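Local atomic coordinates of NADH oxidoreductase (Mesorhizobium loti, PDB entry 3PI7), a protein that probably binds NADPH and acts as an NAD(P)H-dependent oxidoreductase of the quinone reductase type, with a GroES-like and a Rossmann domain. Residues Pro35-Gly40 with Ala67-Gln72; Ala43-Ala46 with Val52-Lys55; Ser60-Asp65 with Met146-Leu151. One frame throughout, in Å; residues are numbered along the deposited sequence. Where two conformers were deposited one is given.

Interaction 1 of 3, residues Pro35-Gly40 with Ala67-Gln72; sequences PYLEQG and AFIKGQ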
loop_
_atom_site.group_PDB
_atom_site.type_symbol
_atom_site.label_atom_id
_atom_site.label_comp_id
_atom_site.label_asym_id
_atom_site.label_seq_id
_atom_site.Cartn_x
_atom_site.Cartn_y
_atom_site.Cartn_z
ATOM N N PRO A 35 -35.382 -1.329 -0.893
ATOM C CA PRO A 35 -34.775 -1.770 0.384
ATOM C C PRO A 35 -34.062 -0.621 1.114
ATOM O O PRO A 35 -33.878 -0.668 2.336
ATOM C CB PRO A 35 -33.704 -2.780 -0.066
ATOM C CG PRO A 35 -34.002 -3.114 -1.491
ATOM C CD PRO A 35 -34.672 -1.915 -2.056
ATOM N N TYR A 36 -33.702 0.427 0.371
ATOM C CA TYR A 36 -32.797 1.483 0.844
ATOM C C TYR A 36 -33.404 2.835 0.969
ATOM O O TYR A 36 -32.893 3.658 1.734
ATOM C CB TYR A 36 -31.611 1.603 -0.130
ATOM C CG TYR A 36 -30.993 0.271 -0.455
ATOM C CD1 TYR A 36 -30.417 -0.508 0.540
ATOM C CD2 TYR A 36 -31.062 -0.258 -1.746
ATOM C CE1 TYR A 36 -29.903 -1.776 0.259
ATOM C CE2 TYR A 36 -30.574 -1.535 -2.031
ATOM C CZ TYR A 36 -29.991 -2.285 -1.027
ATOM O OH TYR A 36 -29.471 -3.525 -1.307
ATOM N N LEU A 37 -34.446 3.118 0.168
ATOM C CA LEU A 37 -35.025 4.447 0.161
ATOM C C LEU A 37 -36.516 4.362 0.055
ATOM O O LEU A 37 -37.042 3.431 -0.566
ATOM C CB LEU A 37 -34.476 5.238 -1.046
ATOM C CG LEU A 37 -32.985 5.590 -1.047
ATOM C CD1 LEU A 37 -32.585 6.182 -2.368
ATOM C CD2 LEU A 37 -32.659 6.577 0.058
ATOM N N GLU A 38 -37.190 5.329 0.655
ATOM C CA GLU A 38 -38.632 5.436 0.558
ATOM C C GLU A 38 -38.968 6.869 0.240
ATOM O O GLU A 38 -38.339 7.798 0.771
ATOM C CB GLU A 38 -39.340 4.977 1.829
ATOM C CG GLU A 38 -38.968 5.720 3.100
ATOM C CD GLU A 38 -39.834 5.383 4.298
ATOM O OE1 GLU A 38 -41.030 5.078 4.100
ATOM O OE2 GLU A 38 -39.320 5.430 5.438
ATOM N N GLN A 39 -39.927 7.048 -0.658
ATOM C CA GLN A 39 -40.376 8.386 -0.996
ATOM C C GLN A 39 -41.254 8.838 0.149
ATOM O O GLN A 39 -42.127 8.094 0.596
ATOM C CB GLN A 39 -41.112 8.391 -2.345
ATOM C CG GLN A 39 -41.494 9.819 -2.773
ATOM C CD GLN A 39 -42.386 9.838 -3.974
ATOM O OE1 GLN A 39 -42.160 9.126 -4.964
ATOM N NE2 GLN A 39 -43.404 10.684 -3.919
ATOM N N GLY A 40 -41.008 10.030 0.652
ATOM C CA GLY A 40 -41.831 10.534 1.742
ATOM C C GLY A 40 -41.954 12.032 1.712
ATOM O O GLY A 40 -41.299 12.700 0.917
ATOM N N ALA A 67 -23.363 3.265 -2.891
ATOM C CA ALA A 67 -22.679 2.630 -1.762
ATOM C C ALA A 67 -23.236 3.157 -0.450
ATOM O O ALA A 67 -23.460 2.396 0.496
ATOM C CB ALA A 67 -21.172 2.931 -1.845
ATOM N N PHE A 68 -23.465 4.488 -0.385
ATOM C CA PHE A 68 -23.948 5.090 0.841
ATOM C C PHE A 68 -25.329 4.590 1.248
ATOM O O PHE A 68 -25.517 4.286 2.429
ATOM C CB PHE A 68 -23.928 6.620 0.718
ATOM C CG PHE A 68 -24.545 7.303 1.907
ATOM C CD1 PHE A 68 -23.877 7.354 3.120
ATOM C CD2 PHE A 68 -25.809 7.890 1.813
ATOM C CE1 PHE A 68 -24.437 8.021 4.218
ATOM C CE2 PHE A 68 -26.377 8.534 2.917
ATOM C CZ PHE A 68 -25.698 8.574 4.118
ATOM N N ILE A 69 -26.302 4.535 0.321
ATOM C CA ILE A 69 -27.678 4.133 0.694
ATOM C C ILE A 69 -27.706 2.640 1.134
ATOM O O ILE A 69 -28.510 2.238 1.992
ATOM C CB ILE A 69 -28.712 4.458 -0.420
ATOM C CG1 ILE A 69 -28.521 3.580 -1.682
ATOM C CG2 ILE A 69 -28.630 5.952 -0.776
ATOM C CD1 ILE A 69 -29.559 3.746 -2.771
ATOM N N LYS A 70 -26.752 1.869 0.609
ATOM C CA LYS A 70 -26.606 0.456 0.935
ATOM C C LYS A 70 -25.893 0.256 2.263
ATOM O O LYS A 70 -25.781 -0.878 2.701
ATOM C CB LYS A 70 -25.844 -0.252 -0.186
ATOM C CG LYS A 70 -26.706 -0.434 -1.438
ATOM C CD LYS A 70 -25.866 -0.940 -2.612
ATOM C CE LYS A 70 -26.590 -2.053 -3.319
ATOM N NZ LYS A 70 -26.181 -3.387 -2.806
ATOM N N GLY A 71 -25.429 1.341 2.896
ATOM C CA GLY A 71 -24.677 1.289 4.157
ATOM C C GLY A 71 -23.260 0.745 3.977
ATOM O O GLY A 71 -22.665 0.209 4.913
ATOM N N GLN A 72 -22.735 0.870 2.761
ATOM C CA GLN A 72 -21.453 0.346 2.302
ATOM C C GLN A 72 -20.426 1.444 1.988
ATOM O O GLN A 72 -19.394 1.176 1.361
ATOM C CB GLN A 72 -21.689 -0.527 1.069
ATOM C CG GLN A 72 -22.438 -1.803 1.465
ATOM C CD GLN A 72 -22.970 -2.631 0.330
ATOM O OE1 GLN A 72 -23.843 -3.460 0.523
ATOM N NE2 GLN A 72 -22.496 -2.420 -0.870
HETATM O O HOH W 1 -30.785 2.979 3.365
#

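Interaction 2 of 3, residues Ala43-Ala46 with Val52-Lys55; sequences AVPA and VLIK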
loop_
_atom_site.group_PDB
_atom_site.type_symbol
_atom_site.label_atom_id
_atom_site.label_comp_id
_atom_site.label_asym_id
_atom_site.label_seq_id
_atom_site.Cartn_x
_atom_site.Cartn_y
_atom_site.Cartn_z
ATOM N N ALA A 43 -40.579 17.389 6.970
ATOM C CA ALA A 43 -40.330 18.790 7.238
ATOM C C ALA A 43 -39.052 19.256 6.561
ATOM O O ALA A 43 -38.063 18.517 6.465
ATOM C CB ALA A 43 -40.228 19.016 8.745
ATOM N N VAL A 44 -39.094 20.487 6.043
ATOM C CA VAL A 44 -37.930 21.099 5.444
ATOM C C VAL A 44 -36.959 21.427 6.597
ATOM O O VAL A 44 -37.361 22.031 7.589
ATOM C CB VAL A 44 -38.301 22.342 4.591
ATOM C CG1 VAL A 44 -37.055 23.113 4.145
ATOM C CG2 VAL A 44 -39.142 21.928 3.379
ATOM N N PRO A 45 -35.682 20.999 6.505
ATOM C CA PRO A 45 -34.741 21.304 7.582
ATOM C C PRO A 45 -34.347 22.776 7.633
ATOM O O PRO A 45 -34.529 23.518 6.666
ATOM C CB PRO A 45 -33.535 20.426 7.241
ATOM C CG PRO A 45 -33.555 20.396 5.699
ATOM C CD PRO A 45 -35.029 20.259 5.399
ATOM N N ALA A 46 -33.816 23.184 8.780
ATOM C CA ALA A 46 -33.264 24.520 8.993
ATOM C C ALA A 46 -31.727 24.435 8.932
ATOM O O ALA A 46 -31.136 23.541 9.537
ATOM C CB ALA A 46 -33.714 25.068 10.350
ATOM N N VAL A 52 -26.322 26.358 4.404
ATOM C CA VAL A 52 -27.304 26.952 3.542
ATOM C C VAL A 52 -28.352 25.912 3.206
ATOM O O VAL A 52 -28.064 24.709 3.192
ATOM C CB VAL A 52 -26.671 27.560 2.260
ATOM C CG1 VAL A 52 -25.819 28.774 2.603
ATOM C CG2 VAL A 52 -25.858 26.500 1.496
ATOM N N LEU A 53 -29.561 26.384 2.977
ATOM C CA LEU A 53 -30.679 25.546 2.553
ATOM C C LEU A 53 -30.849 25.783 1.075
ATOM O O LEU A 53 -31.073 26.931 0.633
ATOM C CB LEU A 53 -31.954 25.934 3.318
ATOM C CG LEU A 53 -33.149 25.081 2.993
ATOM C CD1 LEU A 53 -32.962 23.632 3.502
ATOM C CD2 LEU A 53 -34.408 25.685 3.513
ATOM N N ILE A 54 -30.736 24.721 0.306
ATOM C CA ILE A 54 -30.802 24.820 -1.150
ATOM C C ILE A 54 -32.086 24.215 -1.694
ATOM O O ILE A 54 -32.389 23.049 -1.399
ATOM C CB ILE A 54 -29.573 24.110 -1.766
ATOM C CG1 ILE A 54 -28.224 24.703 -1.245
ATOM C CG2 ILE A 54 -29.604 24.195 -3.280
ATOM C CD1 ILE A 54 -27.317 23.703 -0.835
ATOM N N LYS A 55 -32.763 24.954 -2.592
ATOM C CA LYS A 55 -33.896 24.461 -3.343
ATOM C C LYS A 55 -33.290 23.724 -4.505
ATOM O O LYS A 55 -32.721 24.357 -5.389
ATOM C CB LYS A 55 -34.809 25.625 -3.807
ATOM C CG LYS A 55 -36.024 25.107 -4.544
ATOM C CD LYS A 55 -36.956 26.212 -5.097
ATOM C CE LYS A 55 -38.241 25.520 -5.540
ATOM N NZ LYS A 55 -39.400 26.464 -5.602
#

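Interaction 3 of 3, residues Ser60-Asp65 with Met146-Leu151; sequences SINPSD and MIVNPL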
loop_
_atom_site.group_PDB
_atom_site.type_symbol
_atom_site.label_atom_id
_atom_site.label_comp_id
_atom_site.label_asym_id
_atom_site.label_seq_id
_atom_site.Cartn_x
_atom_site.Cartn_y
_atom_site.Cartn_z
ATOM N N SER A 60 -27.349 14.745 -8.757
ATOM C CA SER A 60 -26.620 13.666 -9.422
ATOM C C SER A 60 -26.806 12.368 -8.689
ATOM O O SER A 60 -27.121 12.353 -7.493
ATOM C CB SER A 60 -25.120 13.951 -9.460
ATOM O OG SER A 60 -24.732 15.024 -10.286
ATOM N N ILE A 61 -26.526 11.271 -9.379
ATOM C CA ILE A 61 -26.436 9.939 -8.787
ATOM C C ILE A 61 -25.035 9.445 -9.098
ATOM O O ILE A 61 -24.693 9.276 -10.277
ATOM C CB ILE A 61 -27.510 8.925 -9.223
ATOM C CG1 ILE A 61 -28.927 9.495 -9.041
ATOM C CG2 ILE A 61 -27.321 7.592 -8.439
ATOM C CD1 ILE A 61 -29.954 8.713 -9.838
ATOM N N ASN A 62 -24.219 9.258 -8.066
ATOM C CA ASN A 62 -22.841 8.783 -8.229
ATOM C C ASN A 62 -22.648 7.422 -7.596
ATOM O O ASN A 62 -23.390 7.097 -6.672
ATOM C CB ASN A 62 -21.872 9.766 -7.563
ATOM C CG ASN A 62 -21.819 11.101 -8.250
ATOM O OD1 ASN A 62 -21.510 11.200 -9.439
ATOM N ND2 ASN A 62 -22.198 12.141 -7.532
ATOM N N PRO A 63 -21.588 6.651 -7.945
ATOM C CA PRO A 63 -21.370 5.357 -7.260
ATOM C C PRO A 63 -21.317 5.526 -5.737
ATOM O O PRO A 63 -21.846 4.677 -5.024
ATOM C CB PRO A 63 -20.035 4.888 -7.838
ATOM C CG PRO A 63 -20.050 5.433 -9.220
ATOM C CD PRO A 63 -20.590 6.845 -9.016
ATOM N N SER A 64 -20.768 6.674 -5.235
ATOM C CA SER A 64 -20.729 6.930 -3.781
ATOM C C SER A 64 -22.163 6.973 -3.193
ATOM O O SER A 64 -22.348 6.527 -2.069
ATOM C CB SER A 64 -19.948 8.204 -3.451
ATOM O OG SER A 64 -20.424 9.330 -4.171
ATOM N N ASP A 65 -23.176 7.498 -3.929
ATOM C CA ASP A 65 -24.562 7.482 -3.407
ATOM C C ASP A 65 -25.099 6.062 -3.274
ATOM O O ASP A 65 -25.717 5.734 -2.272
ATOM C CB ASP A 65 -25.492 8.283 -4.310
ATOM C CG ASP A 65 -25.158 9.741 -4.345
ATOM O OD1 ASP A 65 -25.245 10.405 -3.271
ATOM O OD2 ASP A 65 -24.828 10.233 -5.426
HETATM N N MSE A 146 -20.870 19.130 -11.076
HETATM C CA MSE A 146 -19.643 19.932 -11.131
HETATM C C MSE A 146 -18.653 19.589 -10.009
HETATM O O MSE A 146 -17.464 19.876 -10.166
HETATM C CB MSE A 146 -19.980 21.449 -11.110
HETATM C CG MSE A 146 -18.755 22.374 -11.243
HETATM SE SE MSE A 146 -19.164 24.264 -11.098
HETATM C CE MSE A 146 -19.940 24.465 -12.893
ATOM N N ILE A 147 -19.087 19.009 -8.909
ATOM C CA ILE A 147 -18.149 18.771 -7.813
ATOM C C ILE A 147 -17.482 17.417 -7.766
ATOM O O ILE A 147 -16.261 17.392 -7.819
ATOM C CB ILE A 147 -18.842 19.087 -6.446
ATOM C CG1 ILE A 147 -19.205 20.585 -6.367
ATOM C CG2 ILE A 147 -17.981 18.645 -5.221
ATOM C CD1 ILE A 147 -20.124 20.913 -5.207
ATOM N N VAL A 148 -18.229 16.329 -7.546
ATOM C CA VAL A 148 -17.654 15.028 -7.211
ATOM C C VAL A 148 -16.717 14.514 -8.287
ATOM O O VAL A 148 -15.525 14.382 -8.016
ATOM C CB VAL A 148 -18.725 13.971 -6.835
ATOM C CG1 VAL A 148 -18.075 12.603 -6.571
ATOM C CG2 VAL A 148 -19.531 14.431 -5.613
ATOM N N ASN A 149 -17.209 14.311 -9.507
ATOM C CA ASN A 149 -16.333 13.751 -10.528
ATOM C C ASN A 149 -15.318 14.752 -11.044
ATOM O O ASN A 149 -14.153 14.381 -11.058
ATOM C CB ASN A 149 -17.113 13.100 -11.656
ATOM C CG ASN A 149 -17.749 11.794 -11.197
ATOM O OD1 ASN A 149 -17.303 11.157 -10.237
ATOM N ND2 ASN A 149 -18.866 11.441 -11.794
ATOM N N PRO A 150 -15.661 16.017 -11.340
ATOM C CA PRO A 150 -14.646 16.953 -11.847
ATOM C C PRO A 150 -13.502 17.208 -10.869
ATOM O O PRO A 150 -12.354 17.232 -11.289
ATOM C CB PRO A 150 -15.467 18.221 -12.090
ATOM C CG PRO A 150 -16.793 17.669 -12.549
ATOM C CD PRO A 150 -17.007 16.621 -11.467
ATOM N N LEU A 151 -13.798 17.375 -9.555
ATOM C CA LEU A 151 -12.705 17.662 -8.625
ATOM C C LEU A 151 -11.903 16.427 -8.353
ATOM O O LEU A 151 -10.696 16.547 -8.201
ATOM C CB LEU A 151 -13.197 18.291 -7.318
ATOM C CG LEU A 151 -13.895 19.649 -7.529
ATOM C CD1 LEU A 151 -14.398 20.179 -6.219
ATOM C CD2 LEU A 151 -12.937 20.686 -8.195
HETATM O O HOH W 2 -21.134 9.290 -11.666
#

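Interaction 1 of 3, residues Pro35-Gly40 with Ala67-Gln72
Ile69, the last residue of helix 63-69, and Lys70 just after it pack against Tyr36 and Leu37 at the beginning of strand 37-43, where the helix closes in a Schellman motif at Gly71. Two backbone bonds close the motif, Gln72 N to Ala67 O at 2.8 Å and Gly71 N to Phe68 O at 3.0 Å. Lys70 lays its aliphatic chain over one face of the Tyr36 ring as a CH-pi contact: CG lies 3.9 Å from the ring centroid, displaced toward the rim, while Pro35 CB covers the opposite face. The lysine chain bends at its last two torsions (chi3 135°, chi4 -94°), and NZ ends beside Tyr36 OH without bonding it; OH bonds to Glu31 OE2, and NZ to Gly27 O. Ile69 adds the apolar half, its CD1 meeting Leu37 CD1 at 3.9 Å and Tyr36 CB at 4.0 Å. A water spans the backbones, donating to Tyr36 O and to Ile69 O, which also accepts from Arg77 NH1. With an alanine here in place of Tyr36, Lys70 CG would probably lose the ring face it rests on, and Glu31 OE2 the phenol hydroxyl that bonds it. Helix end and strand are therefore joined by apolar packing and a shared water, while the hydroxyl of Tyr36 and the amine of Lys70 are bonded to Glu31 and Gly27.

Interaction 2 of 3, residues Ala43-Ala46 with Val52-Lys55
Leu53 presents both of its methyl groups to Val44 and Pro45, in the loop between strands 37-43 and 51-56. Its CD2 meets Val44 CG1 at 3.7 Å. The other branch, CD1, rests 3.5 Å from Pro45 O and 4.0 Å from Pro45 CG, so that it touches both the carbonyl and the ring of the proline. The same carbonyl oxygen is 3.8 Å from Leu53 CD2 and thus packs against both tips of the fork. The leucine side chain runs at about a right angle to each of its two partners. Its CG is anti to the backbone N (chi1 -177°), which extends the fork away from the strand toward the loop, and Val44 answers with the branch that is likewise anti to its own N (chi1 171°).

The next shell adds apolar neighbours. Met11 of strand 10-16 touches both Val44 and Pro45, Trp117 packs on Pro45, and Val125 of strand 123-127 touches Pro45 as well as Leu53. Ile7, Pro47 and Ala93 give further apolar neighbours to the leucine. Backbone bonds set the two sides in place: Val44 pairs with Ser9, and Leu53 with Val92 and Ala93, while its neighbours Val52 and Ile54 pair with Ala126 and Ala124. Strand 51-56 therefore lies between strands 86-94 and 123-127 in the sheet of the GroES-like domain, with Leu53 facing the loop and Val52 turned away from it. Since the contact is made of methyl groups, a ring and one carbonyl oxygen in van der Waals touch, it depends on the fit of shapes and imposes no bond direction, and it adds apolar packing between loop and sheet, alongside the backbone pairing of Val44 with Ser9.

Interaction 3 of 3, residues Ser60-Asp65 with Met146-Leu151
Asn62 and Asn149 both carry CG anti to the carbonyl carbon, beside the backbone N (chi1 -67° and -72°), and this brings their amides alongside each other in opposite senses, with planes 74° apart. Asn62 OD1 stops 3.5 Å from Asn149 ND2, and water 2 makes the link: it donates to Asn62 OD1 at 3.0 Å and accepts from Asn149 ND2 at 3.1 Å. The other end of the Asn62 amide, ND2, packs against Val148 of helix 148-163, 4.0 Å from its CB.

Two charged residues, bonded directly to this amide, fix its rotation. Glu86 OE2 accepts from Asn62 ND2 while its OE1 accepts from Val148 N, so one carboxylate ties the two segments together; Lys344 NZ donates to Asn62 OD1. Asn62 is also the N-cap residue of helix 63-69, although its side chain makes no capping bond. Instead Asp65 OD2 receives Asn62 N through its anti lone pair (2.9 Å), which is one half of a capping box, and Asp65 OD1 takes Phe85 N. Asn149 in turn packs on Gln176, Leu177 and Leu180 of helix 176-188, on the Rossmann side, so the contact lies near the junction of the two domains.

Buried between a lysine at its oxygen and a glutamate at its nitrogen, the Asn62 amide is likely to be polarised and held in one orientation, and its reach to Asn149 is completed by water.

Overall arrangement
Along the chain interaction 2 falls between the two segments of interaction 1, while interactions 1 and 3 cross, their segments alternating. Helix 63-69 is common to interactions 1 and 3: its start serves interaction 3 and its end interaction 1, with centres about 17 Å apart. Interaction 2 lies about 20 Å from the centre of interaction 1 and about 21 Å from that of interaction 3, on strand 51-56 of the mixed sheet. Interactions 1 and 2 both belong to the GroES-like part, and the side chain of Tyr36 lies about 11 Å from the potassium ion bound at Asp19 and Tyr21; interaction 3, near the chain's centre, connects this part with helix 148-163, which leads into the Rossmann part.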